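Side-chain contacts in mercuric reductase (Metallosphaera sedula, PDB 4YWO), which probably catalyses the NADPH-dependent reduction of mercuric ion to elemental mercury, as an FAD-containing homodimer with a redox-active disulfide: residues L65-A68 / E69-K73; M31-A34 / N35-V39; F423-T426 / V427-I431; P154-K158 / V159-T163. All coordinates share one frame; numbering follows the deposited sequence.

Overall arrangement
Along the chain the order is contact 2, contact 1, contact 4, contact 3, and none touches another. Contact 2 ends helix 25-36 of the first beta-alpha-beta unit of the FAD-binding fold, and contact 1 lies on helix 58-78, their centres about 40 Å apart. Contact 4, a one-turn helix and the loop after it, which runs beside outer strand 260-263 of the four-stranded parallel sheet, comes within about 14 Å of contact 1 at the nearest atoms. Contact 3 belongs to the dimerisation domain; its centre is about 51 Å from that of contact 4, on the opposite side of the chain's centre. Contacts 1 and 3 both meet the second subunit, so both contribute to the homodimer.

Contact 1: L65-A68 / E69-K73; sequences LYIA and EIYKK
Tyr66 swings its ring away from its own backbone N (chi1 166°) and along the helix, while Ile70 turns CG1 into the crowded position between N and the carbonyl carbon (chi1 62°), so that both of its branches come up beside the ring. CG2 touches first, 3.6 Å from Tyr66 CE1. CD1 follows at 4.0 Å from Tyr66 CE2, so the isoleucine spans the outer end of the ring, CG2 approaching it obliquely. A forked, apolar residue suits this place because its two branches can reach CE1 and CE2 of the ring at once. Glu69 bends at chi2 and brings OE1 to 3.9 Å from Tyr66 CD1, its carboxylate turned 60° from the ring plane; this is proximity without a hydrogen bond.

One residue further round the helix, Ile67 and Tyr71 lie alongside each other and point the same way, with Ile67 CG2 4.0 Å from Tyr71 CD1. The edge of the Tyr71 ring also faces the carbonyl of its partner, Tyr71 CD1 being 3.3 Å from Ile67 O. Beneath the side chains, regular bonds such as Ile70 N to Tyr66 O (3.0 Å) fix the spacing. The Tyr66 hydroxyl is hydrogen-bonded to a glycerol, probably from the crystallisation liquor, and the second subunit packs Ile383 on Tyr66 and Lys73 on Ile70. Tyr66-Ile70 and Ile67-Tyr71 are i to i+4 pairs of an alpha-helix, Tyr66-Glu69 an i to i+3 pair; all lie on helix 58-78, which begins at a cysteine of the redox disulfide and lends one side to the dimer interface.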
loop_
_atom_site.group_PDB
_atom_site.type_symbol
_atom_site.label_atom_id
_atom_site.label_comp_id
_atom_site.label_asym_id
_atom_site.label_seq_id
_atom_site.Cartn_x
_atom_site.Cartn_y
_atom_site.Cartn_z
ATOM N N LEU A 65 18.267 0.088 -2.636
ATOM C CA LEU A 65 17.460 1.303 -2.572
ATOM C C LEU A 65 16.890 1.506 -1.195
ATOM O O LEU A 65 16.780 2.669 -0.768
ATOM C CB LEU A 65 16.245 1.237 -3.598
ATOM C CG LEU A 65 16.681 1.438 -5.053
ATOM C CD1 LEU A 65 15.595 0.916 -5.963
ATOM C CD2 LEU A 65 16.875 2.890 -5.294
ATOM N N TYR A 66 16.592 0.433 -0.465
ATOM C CA TYR A 66 16.106 0.497 0.950
ATOM C C TYR A 66 17.201 1.099 1.834
ATOM O O TYR A 66 16.962 2.059 2.599
ATOM C CB TYR A 66 15.634 -0.847 1.420
ATOM C CG TYR A 66 15.453 -0.900 2.922
ATOM C CD1 TYR A 66 14.381 -0.310 3.479
ATOM C CD2 TYR A 66 16.385 -1.554 3.735
ATOM C CE1 TYR A 66 14.239 -0.370 4.861
ATOM C CE2 TYR A 66 16.240 -1.605 5.099
ATOM C CZ TYR A 66 15.212 -0.951 5.629
ATOM O OH TYR A 66 15.116 -1.056 7.046
ATOM N N ILE A 67 18.388 0.545 1.666
ATOM C CA ILE A 67 19.571 1.055 2.454
ATOM C C ILE A 67 19.791 2.504 2.130
ATOM O O ILE A 67 19.972 3.349 3.056
ATOM C CB ILE A 67 20.817 0.265 2.095
ATOM C CG1 ILE A 67 20.642 -1.093 2.678
ATOM C CG2 ILE A 67 22.020 0.919 2.815
ATOM C CD1 ILE A 67 21.699 -1.999 2.271
ATOM N N ALA A 68 19.741 2.892 0.863
ATOM C CA ALA A 68 19.883 4.260 0.455
ATOM C C ALA A 68 18.828 5.189 1.169
ATOM O O ALA A 68 19.132 6.316 1.567
ATOM C CB ALA A 68 19.874 4.472 -0.991
ATOM N N GLU A 69 17.595 4.752 1.125
ATOM C CA GLU A 69 16.499 5.462 1.711
ATOM C C GLU A 69 16.647 5.683 3.224
ATOM O O GLU A 69 16.377 6.792 3.717
ATOM C CB GLU A 69 15.161 4.763 1.397
ATOM C CG GLU A 69 13.987 5.383 2.129
ATOM C CD GLU A 69 13.559 4.711 3.490
ATOM O OE1 GLU A 69 13.473 3.435 3.569
ATOM O OE2 GLU A 69 13.213 5.495 4.485
ATOM N N ILE A 70 16.986 4.687 3.973
ATOM C CA ILE A 70 17.008 4.851 5.449
ATOM C C ILE A 70 18.164 5.776 5.846
ATOM O O ILE A 70 18.041 6.560 6.749
ATOM C CB ILE A 70 17.043 3.542 6.229
ATOM C CG1 ILE A 70 18.283 2.706 5.952
ATOM C CG2 ILE A 70 15.787 2.720 5.913
ATOM C CD1 ILE A 70 18.368 1.405 6.687
ATOM N N TYR A 71 19.259 5.704 5.101
ATOM C CA TYR A 71 20.364 6.646 5.407
ATOM C C TYR A 71 20.005 8.034 5.020
ATOM O O TYR A 71 20.428 9.021 5.762
ATOM C CB TYR A 71 21.733 6.221 4.752
ATOM C CG TYR A 71 22.473 5.203 5.508
ATOM C CD1 TYR A 71 22.147 3.863 5.474
ATOM C CD2 TYR A 71 23.592 5.547 6.291
ATOM C CE1 TYR A 71 22.800 2.908 6.230
ATOM C CE2 TYR A 71 24.246 4.581 7.014
ATOM C CZ TYR A 71 23.908 3.321 7.032
ATOM O OH TYR A 71 24.541 2.332 7.768
ATOM N N LYS A 72 19.322 8.256 3.891
ATOM C CA LYS A 72 18.878 9.573 3.480
ATOM C C LYS A 72 17.988 10.157 4.587
ATOM O O LYS A 72 18.159 11.330 4.963
ATOM C CB LYS A 72 18.153 9.550 2.129
ATOM C CG LYS A 72 17.595 10.931 1.766
ATOM C CD LYS A 72 17.612 11.331 0.345
ATOM C CE LYS A 72 17.134 12.789 0.012
ATOM N NZ LYS A 72 18.083 13.748 0.551
ATOM N N LYS A 73 17.054 9.375 5.074
ATOM C CA LYS A 73 16.161 9.890 6.145
ATOM C C LYS A 73 16.948 10.239 7.361
ATOM O O LYS A 73 16.681 11.276 8.015
ATOM C CB LYS A 73 14.917 9.042 6.391
ATOM C CG LYS A 73 13.880 9.831 7.189
ATOM C CD LYS A 73 13.319 10.975 6.345
ATOM C CE LYS A 73 12.303 11.795 7.055
ATOM N NZ LYS A 73 12.041 12.945 6.148
#

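Contact 2: M31-A34 / N35-V39; sequences MIKA and NELGV
Val39 N reaches back to Ala34 O (2.9 Å) and Gly38 N to Asn35 O, the paired bonds of a Schellman motif that closes helix 25-36 with Gly38 at the C-prime position. The positive phi of Gly38, 86°, would press a side chain against the preceding carbonyl oxygen, and glycine avoids that conflict. This helix joins strands 16-21 and 42-45 in the beta-alpha-beta unit of the FAD-binding Rossmann-type fold, and the motif turns the chain toward the second strand.

Over the last turn the side chains pair in different ways. Ile32 and Glu36 run side by side, with Ile32 CG2 3.5 Å from Glu36 OE2. Lys33 crosses Glu36 at about a right angle, its aliphatic CD lying 3.8 Å from Glu36 OE1. Lys33 NZ stays 4.4 Å from that same oxygen, beyond a salt bridge, though the opposite charges probably attract weakly; with CG opposite the backbone N (chi1 -177°), the lysine sets CG 3.9 Å from Leu37 CD1. A long chain with a charged end suits Lys33, since its methylenes touch one methyl of Leu37 while the amine reaches on toward Glu326, a long, weak ion pair. The small Ala34 fits closely against Leu18 of strand 16-21 and Thr325 of helix 314-330.

Asn35 serves two backbones: its OD1 accepts a hydrogen bond from Asp112 N, and its amide turns back on its own helix. There Met31 O takes both Asn35 N and Asn35 ND2, each at 3.1 Å, from opposite faces of the carbonyl plane.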
loop_
_atom_site.group_PDB
_atom_site.type_symbol
_atom_site.label_atom_id
_atom_site.label_comp_id
_atom_site.label_asym_id
_atom_site.label_seq_id
_atom_site.Cartn_x
_atom_site.Cartn_y
_atom_site.Cartn_z
ATOM N N MET A 31 7.984 -25.274 -13.797
ATOM C CA MET A 31 8.344 -26.492 -13.142
ATOM C C MET A 31 7.274 -26.841 -12.109
ATOM O O MET A 31 6.867 -28.032 -11.946
ATOM C CB MET A 31 9.653 -26.413 -12.482
ATOM C CG MET A 31 10.018 -27.696 -11.756
ATOM S SD MET A 31 11.233 -27.413 -10.476
ATOM C CE MET A 31 10.651 -26.168 -9.329
ATOM N N ILE A 32 6.864 -25.822 -11.420
ATOM C CA ILE A 32 5.882 -26.021 -10.315
ATOM C C ILE A 32 4.534 -26.427 -10.887
ATOM O O ILE A 32 3.949 -27.437 -10.423
ATOM C CB ILE A 32 5.776 -24.787 -9.440
ATOM C CG1 ILE A 32 7.087 -24.616 -8.751
ATOM C CG2 ILE A 32 4.537 -24.948 -8.478
ATOM C CD1 ILE A 32 7.178 -23.308 -7.998
ATOM N N LYS A 33 4.073 -25.715 -11.893
ATOM C CA LYS A 33 2.876 -26.042 -12.577
ATOM C C LYS A 33 2.899 -27.428 -13.146
ATOM O O LYS A 33 1.875 -28.110 -13.133
ATOM C CB LYS A 33 2.545 -25.091 -13.643
ATOM C CG LYS A 33 1.254 -25.349 -14.358
ATOM C CD LYS A 33 0.130 -25.324 -13.310
ATOM C CE LYS A 33 -1.101 -24.673 -13.921
ATOM N NZ LYS A 33 -2.115 -24.179 -12.923
ATOM N N ALA A 34 4.023 -27.819 -13.720
ATOM C CA ALA A 34 4.102 -29.164 -14.279
ATOM C C ALA A 34 3.873 -30.257 -13.174
ATOM O O ALA A 34 3.082 -31.212 -13.406
ATOM C CB ALA A 34 5.472 -29.352 -14.949
ATOM N N ASN A 35 4.507 -30.096 -12.039
ATOM C CA ASN A 35 4.333 -30.992 -10.878
ATOM C C ASN A 35 2.878 -31.061 -10.447
ATOM O O ASN A 35 2.378 -32.157 -10.143
ATOM C CB ASN A 35 5.217 -30.565 -9.701
ATOM C CG ASN A 35 6.558 -31.179 -9.729
ATOM O OD1 ASN A 35 6.850 -31.982 -8.905
ATOM N ND2 ASN A 35 7.423 -30.780 -10.649
ATOM N N GLU A 36 2.230 -29.924 -10.371
ATOM C CA GLU A 36 0.801 -29.792 -10.045
ATOM C C GLU A 36 -0.109 -30.519 -11.065
ATOM O O GLU A 36 -1.173 -31.023 -10.723
ATOM C CB GLU A 36 0.394 -28.341 -9.916
ATOM C CG GLU A 36 1.076 -27.670 -8.698
ATOM C CD GLU A 36 0.872 -26.137 -8.605
ATOM O OE1 GLU A 36 0.342 -25.510 -9.563
ATOM O OE2 GLU A 36 1.221 -25.568 -7.524
ATOM N N LEU A 37 0.290 -30.607 -12.329
ATOM C CA LEU A 37 -0.458 -31.351 -13.318
ATOM C C LEU A 37 0.066 -32.753 -13.458
ATOM O O LEU A 37 -0.257 -33.447 -14.456
ATOM C CB LEU A 37 -0.330 -30.618 -14.659
ATOM C CG LEU A 37 -0.903 -29.224 -14.568
ATOM C CD1 LEU A 37 -0.673 -28.390 -15.844
ATOM C CD2 LEU A 37 -2.378 -29.357 -14.116
ATOM N N GLY A 38 0.944 -33.194 -12.563
ATOM C CA GLY A 38 1.338 -34.600 -12.539
ATOM C C GLY A 38 2.473 -34.996 -13.477
ATOM O O GLY A 38 2.649 -36.140 -13.807
ATOM N N VAL A 39 3.265 -34.029 -13.914
ATOM C CA VAL A 39 4.378 -34.264 -14.816
ATOM C C VAL A 39 5.717 -33.888 -14.160
ATOM O O VAL A 39 5.863 -32.810 -13.575
ATOM C CB VAL A 39 4.164 -33.394 -16.130
ATOM C CG1 VAL A 39 5.426 -33.376 -16.978
ATOM C CG2 VAL A 39 2.949 -33.892 -16.945
#

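Contact 3: F423-T426 / V427-I431; sequences FGAT and VHDLI
Thr426 and Asp429 lock together at the start of helix 427-431 as a capping box, the tight part of this contact. Thr426 holds OG1 between its backbone N and carbonyl carbon (chi1 65°), which points the oxygen at the first turn, where it accepts from Asp429 N at 3.2 Å. The favour is returned: Thr426 N gives its hydrogen to Asp429 OD2 over 2.9 Å in a nearly straight bond, N-H...O 165°, although the nitrogen stands above the carboxylate plane. Threonine suits the N-cap because its short hydroxyl can stand in for a missing carbonyl, and aspartate suits the third helical position because its carboxylate can reach back and, being negative, probably interacts well with the amide end of a helix. The same oxygen brushes the backbone, Asp429 OD2 being 3.3 Å from Ala425 CA. Below it Ala425 CB rests 3.9 Å from Leu430 CD2, an apolar floor to the box.

The outer side is looser. His428 is exposed and its ring leads away from the loop; its CB comes to 3.7 Å from Thr426 OG1, and the hydroxyl lies by the edge of the imidazole. Gly424, with positive phi in a Schellman motif, lets the chain leave the preceding helix before the next begins.

Within the dimerisation domain, Ala425 packs on Ala420 of helix 414-422 and bonds through its backbone to Ile400 of strand 399-407. Val427 and Leu430 lie on Ala448 of helix 442-449, while Phe423 meets Phe423 of the second subunit.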
loop_
_atom_site.group_PDB
_atom_site.type_symbol
_atom_site.label_atom_id
_atom_site.label_comp_id
_atom_site.label_asym_id
_atom_site.label_seq_id
_atom_site.Cartn_x
_atom_site.Cartn_y
_atom_site.Cartn_z
ATOM N N PHE A 423 -11.725 -6.497 -12.615
ATOM C CA PHE A 423 -13.142 -6.617 -12.328
ATOM C C PHE A 423 -13.991 -5.685 -13.195
ATOM O O PHE A 423 -15.219 -5.692 -13.059
ATOM C CB PHE A 423 -13.392 -6.419 -10.841
ATOM C CG PHE A 423 -13.253 -7.761 -10.034
ATOM C CD1 PHE A 423 -14.362 -8.611 -9.927
ATOM C CD2 PHE A 423 -12.085 -8.228 -9.613
ATOM C CE1 PHE A 423 -14.269 -9.817 -9.244
ATOM C CE2 PHE A 423 -11.997 -9.407 -8.861
ATOM C CZ PHE A 423 -13.076 -10.216 -8.743
ATOM N N GLY A 424 -13.364 -4.824 -13.991
ATOM C CA GLY A 424 -14.133 -3.805 -14.748
ATOM C C GLY A 424 -14.830 -2.831 -13.836
ATOM O O GLY A 424 -15.932 -2.368 -14.134
ATOM N N ALA A 425 -14.228 -2.440 -12.702
ATOM C CA ALA A 425 -14.828 -1.583 -11.760
ATOM C C ALA A 425 -15.121 -0.195 -12.393
ATOM O O ALA A 425 -14.341 0.270 -13.230
ATOM C CB ALA A 425 -14.001 -1.340 -10.513
ATOM N N THR A 426 -16.214 0.401 -11.961
ATOM C CA THR A 426 -16.502 1.740 -12.405
ATOM C C THR A 426 -15.973 2.677 -11.328
ATOM O O THR A 426 -15.718 2.338 -10.122
ATOM C CB THR A 426 -18.018 1.916 -12.592
ATOM O OG1 THR A 426 -18.645 1.797 -11.311
ATOM C CG2 THR A 426 -18.561 0.871 -13.514
ATOM N N VAL A 427 -15.994 3.989 -11.620
ATOM C CA VAL A 427 -15.744 4.946 -10.572
ATOM C C VAL A 427 -16.739 4.851 -9.399
ATOM O O VAL A 427 -16.360 4.963 -8.259
ATOM C CB VAL A 427 -15.533 6.426 -11.045
ATOM C CG1 VAL A 427 -14.483 6.527 -12.151
ATOM C CG2 VAL A 427 -16.838 7.004 -11.413
ATOM N N HIS A 428 -18.021 4.547 -9.660
ATOM C CA HIS A 428 -18.948 4.407 -8.502
ATOM C C HIS A 428 -18.604 3.285 -7.660
ATOM O O HIS A 428 -18.809 3.361 -6.486
ATOM C CB HIS A 428 -20.379 4.215 -9.040
ATOM C CG HIS A 428 -20.905 5.464 -9.683
ATOM N ND1 HIS A 428 -20.870 5.672 -11.051
ATOM C CD2 HIS A 428 -21.383 6.610 -9.141
ATOM C CE1 HIS A 428 -21.352 6.873 -11.326
ATOM N NE2 HIS A 428 -21.683 7.454 -10.185
ATOM N N ASP A 429 -18.048 2.229 -8.219
ATOM C CA ASP A 429 -17.595 1.057 -7.426
ATOM C C ASP A 429 -16.509 1.486 -6.444
ATOM O O ASP A 429 -16.523 1.095 -5.283
ATOM C CB ASP A 429 -17.033 -0.100 -8.253
ATOM C CG ASP A 429 -18.098 -0.816 -9.147
ATOM O OD1 ASP A 429 -19.246 -0.932 -8.627
ATOM O OD2 ASP A 429 -17.715 -1.340 -10.232
ATOM N N LEU A 430 -15.615 2.300 -6.885
ATOM C CA LEU A 430 -14.600 2.809 -5.967
ATOM C C LEU A 430 -15.170 3.759 -4.947
ATOM O O LEU A 430 -14.811 3.742 -3.773
ATOM C CB LEU A 430 -13.465 3.447 -6.730
ATOM C CG LEU A 430 -12.306 2.606 -7.151
ATOM C CD1 LEU A 430 -11.583 2.019 -5.936
ATOM C CD2 LEU A 430 -12.763 1.451 -8.014
ATOM N N ILE A 431 -16.025 4.685 -5.381
ATOM C CA ILE A 431 -16.681 5.565 -4.453
ATOM C C ILE A 431 -17.427 4.849 -3.333
ATOM O O ILE A 431 -17.392 5.295 -2.159
ATOM C CB ILE A 431 -17.567 6.558 -5.236
ATOM C CG1 ILE A 431 -16.628 7.377 -6.115
ATOM C CG2 ILE A 431 -18.348 7.466 -4.283
ATOM C CD1 ILE A 431 -17.338 8.173 -7.165
#

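Contact 4: P154-K158 / V159-T163; sequences PGLDK and VGFWT
Leu156 sets its branched end against the CD2 corner of the Phe161 ring, the two side chains meeting at about a right angle. Its CG comes to 3.6 Å from Phe161 CD2 and its CD1 to 3.7 Å from the same carbon, an oblique approach. Two torsions make this possible: Leu156 sends CG away from its backbone N, while Phe161 takes the less common chi1 of 55°, which folds the ring back over the helix it has just left. Asp157 runs alongside the ring, its carboxylate plane turned 73° from it, and OD1 stands at the edge, 4.0 Å from Phe161 CE2.

The helix that Leu156 opens, 156-159, is a single turn. Val159 N bonds to Gly155 O at 2.9 Å, nearly straight, and Gly160 N to Leu156 O at the same length. Gly155 and Gly160 both have positive phi, readily adopted by glycine, and mark the beginning and end of the turn. Beyond it Trp162 pairs through its backbone with Ile261 and Leu263 of strand 260-263, and Phe161 also packs on Leu263 and Ile150.

The chemistry is mixed: backbone hydrogen bonds close the turn, while among the side chains the leucine-phenylalanine contact is apolar and the carboxylate oxygen by the slightly positive ring edge probably adds a mild electrostatic term.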
loop_
_atom_site.group_PDB
_atom_site.type_symbol
_atom_site.label_atom_id
_atom_site.label_comp_id
_atom_site.label_asym_id
_atom_site.label_seq_id
_atom_site.Cartn_x
_atom_site.Cartn_y
_atom_site.Cartn_z
ATOM N N PRO A 154 31.251 3.869 -30.560
ATOM C CA PRO A 154 32.696 3.797 -30.664
ATOM C C PRO A 154 33.404 4.076 -29.356
ATOM O O PRO A 154 33.166 5.114 -28.681
ATOM C CB PRO A 154 33.046 4.882 -31.728
ATOM C CG PRO A 154 31.792 5.160 -32.418
ATOM C CD PRO A 154 30.621 4.746 -31.556
ATOM N N GLY A 155 34.323 3.175 -29.009
ATOM C CA GLY A 155 35.221 3.342 -27.905
ATOM C C GLY A 155 34.712 2.684 -26.592
ATOM O O GLY A 155 35.464 2.495 -25.654
ATOM N N LEU A 156 33.417 2.396 -26.558
ATOM C CA LEU A 156 32.745 1.870 -25.349
ATOM C C LEU A 156 33.254 0.538 -24.914
ATOM O O LEU A 156 33.541 0.321 -23.725
ATOM C CB LEU A 156 31.226 1.788 -25.584
ATOM C CG LEU A 156 30.426 1.223 -24.366
ATOM C CD1 LEU A 156 30.542 2.203 -23.231
ATOM C CD2 LEU A 156 28.955 0.987 -24.758
ATOM N N ASP A 157 33.457 -0.392 -25.833
ATOM C CA ASP A 157 33.959 -1.664 -25.409
ATOM C C ASP A 157 35.378 -1.584 -24.938
ATOM O O ASP A 157 35.726 -2.212 -23.984
ATOM C CB ASP A 157 33.778 -2.694 -26.503
ATOM C CG ASP A 157 32.313 -2.864 -26.871
ATOM O OD1 ASP A 157 31.540 -3.499 -26.104
ATOM O OD2 ASP A 157 31.909 -2.301 -27.906
ATOM N N LYS A 158 36.198 -0.746 -25.548
ATOM C CA LYS A 158 37.595 -0.640 -25.155
ATOM C C LYS A 158 37.768 0.075 -23.821
ATOM O O LYS A 158 38.554 -0.325 -22.978
ATOM C CB LYS A 158 38.364 0.079 -26.296
ATOM C CG LYS A 158 39.724 0.682 -25.948
ATOM C CD LYS A 158 40.561 0.971 -27.220
ATOM C CE LYS A 158 39.862 1.866 -28.266
ATOM N NZ LYS A 158 39.448 3.177 -27.695
ATOM N N VAL A 159 36.990 1.119 -23.599
ATOM C CA VAL A 159 36.999 1.845 -22.323
ATOM C C VAL A 159 36.335 1.079 -21.148
ATOM O O VAL A 159 36.801 1.170 -20.011
ATOM C CB VAL A 159 36.376 3.234 -22.549
ATOM C CG1 VAL A 159 36.151 3.964 -21.251
ATOM C CG2 VAL A 159 37.236 4.119 -23.483
ATOM N N GLY A 160 35.334 0.273 -21.467
ATOM C CA GLY A 160 34.698 -0.653 -20.467
ATOM C C GLY A 160 33.560 0.114 -19.753
ATOM O O GLY A 160 33.458 1.339 -19.795
ATOM N N PHE A 161 32.706 -0.659 -19.103
ATOM C CA PHE A 161 31.444 -0.058 -18.522
ATOM C C PHE A 161 30.905 -1.105 -17.539
ATOM O O PHE A 161 31.333 -2.230 -17.447
ATOM C CB PHE A 161 30.440 0.241 -19.628
ATOM C CG PHE A 161 30.106 -0.929 -20.493
ATOM C CD1 PHE A 161 29.196 -1.895 -20.145
ATOM C CD2 PHE A 161 30.825 -1.170 -21.692
ATOM C CE1 PHE A 161 28.976 -3.053 -20.907
ATOM C CE2 PHE A 161 30.577 -2.287 -22.469
ATOM C CZ PHE A 161 29.690 -3.261 -22.109
ATOM N N TRP A 162 29.925 -0.659 -16.752
ATOM C CA TRP A 162 29.168 -1.476 -15.869
ATOM C C TRP A 162 27.786 -1.713 -16.501
ATOM O O TRP A 162 27.248 -0.853 -17.212
ATOM C CB TRP A 162 28.981 -0.848 -14.527
ATOM C CG TRP A 162 30.149 -0.831 -13.659
ATOM C CD1 TRP A 162 31.371 -1.423 -13.891
ATOM C CD2 TRP A 162 30.217 -0.254 -12.345
ATOM N NE1 TRP A 162 32.207 -1.220 -12.786
ATOM C CE2 TRP A 162 31.511 -0.499 -11.843
ATOM C CE3 TRP A 162 29.323 0.473 -11.576
ATOM C CZ2 TRP A 162 31.915 -0.035 -10.607
ATOM C CZ3 TRP A 162 29.764 0.974 -10.346
ATOM C CH2 TRP A 162 31.011 0.665 -9.860
ATOM N N THR A 163 27.254 -2.871 -16.167
ATOM C CA THR A 163 25.843 -3.151 -16.343
ATOM C C THR A 163 25.250 -3.271 -14.929
ATOM O O THR A 163 25.930 -3.068 -13.923
ATOM C CB THR A 163 25.534 -4.417 -17.101
ATOM O OG1 THR A 163 25.936 -5.568 -16.358
ATOM C CG2 THR A 163 26.196 -4.416 -18.461
#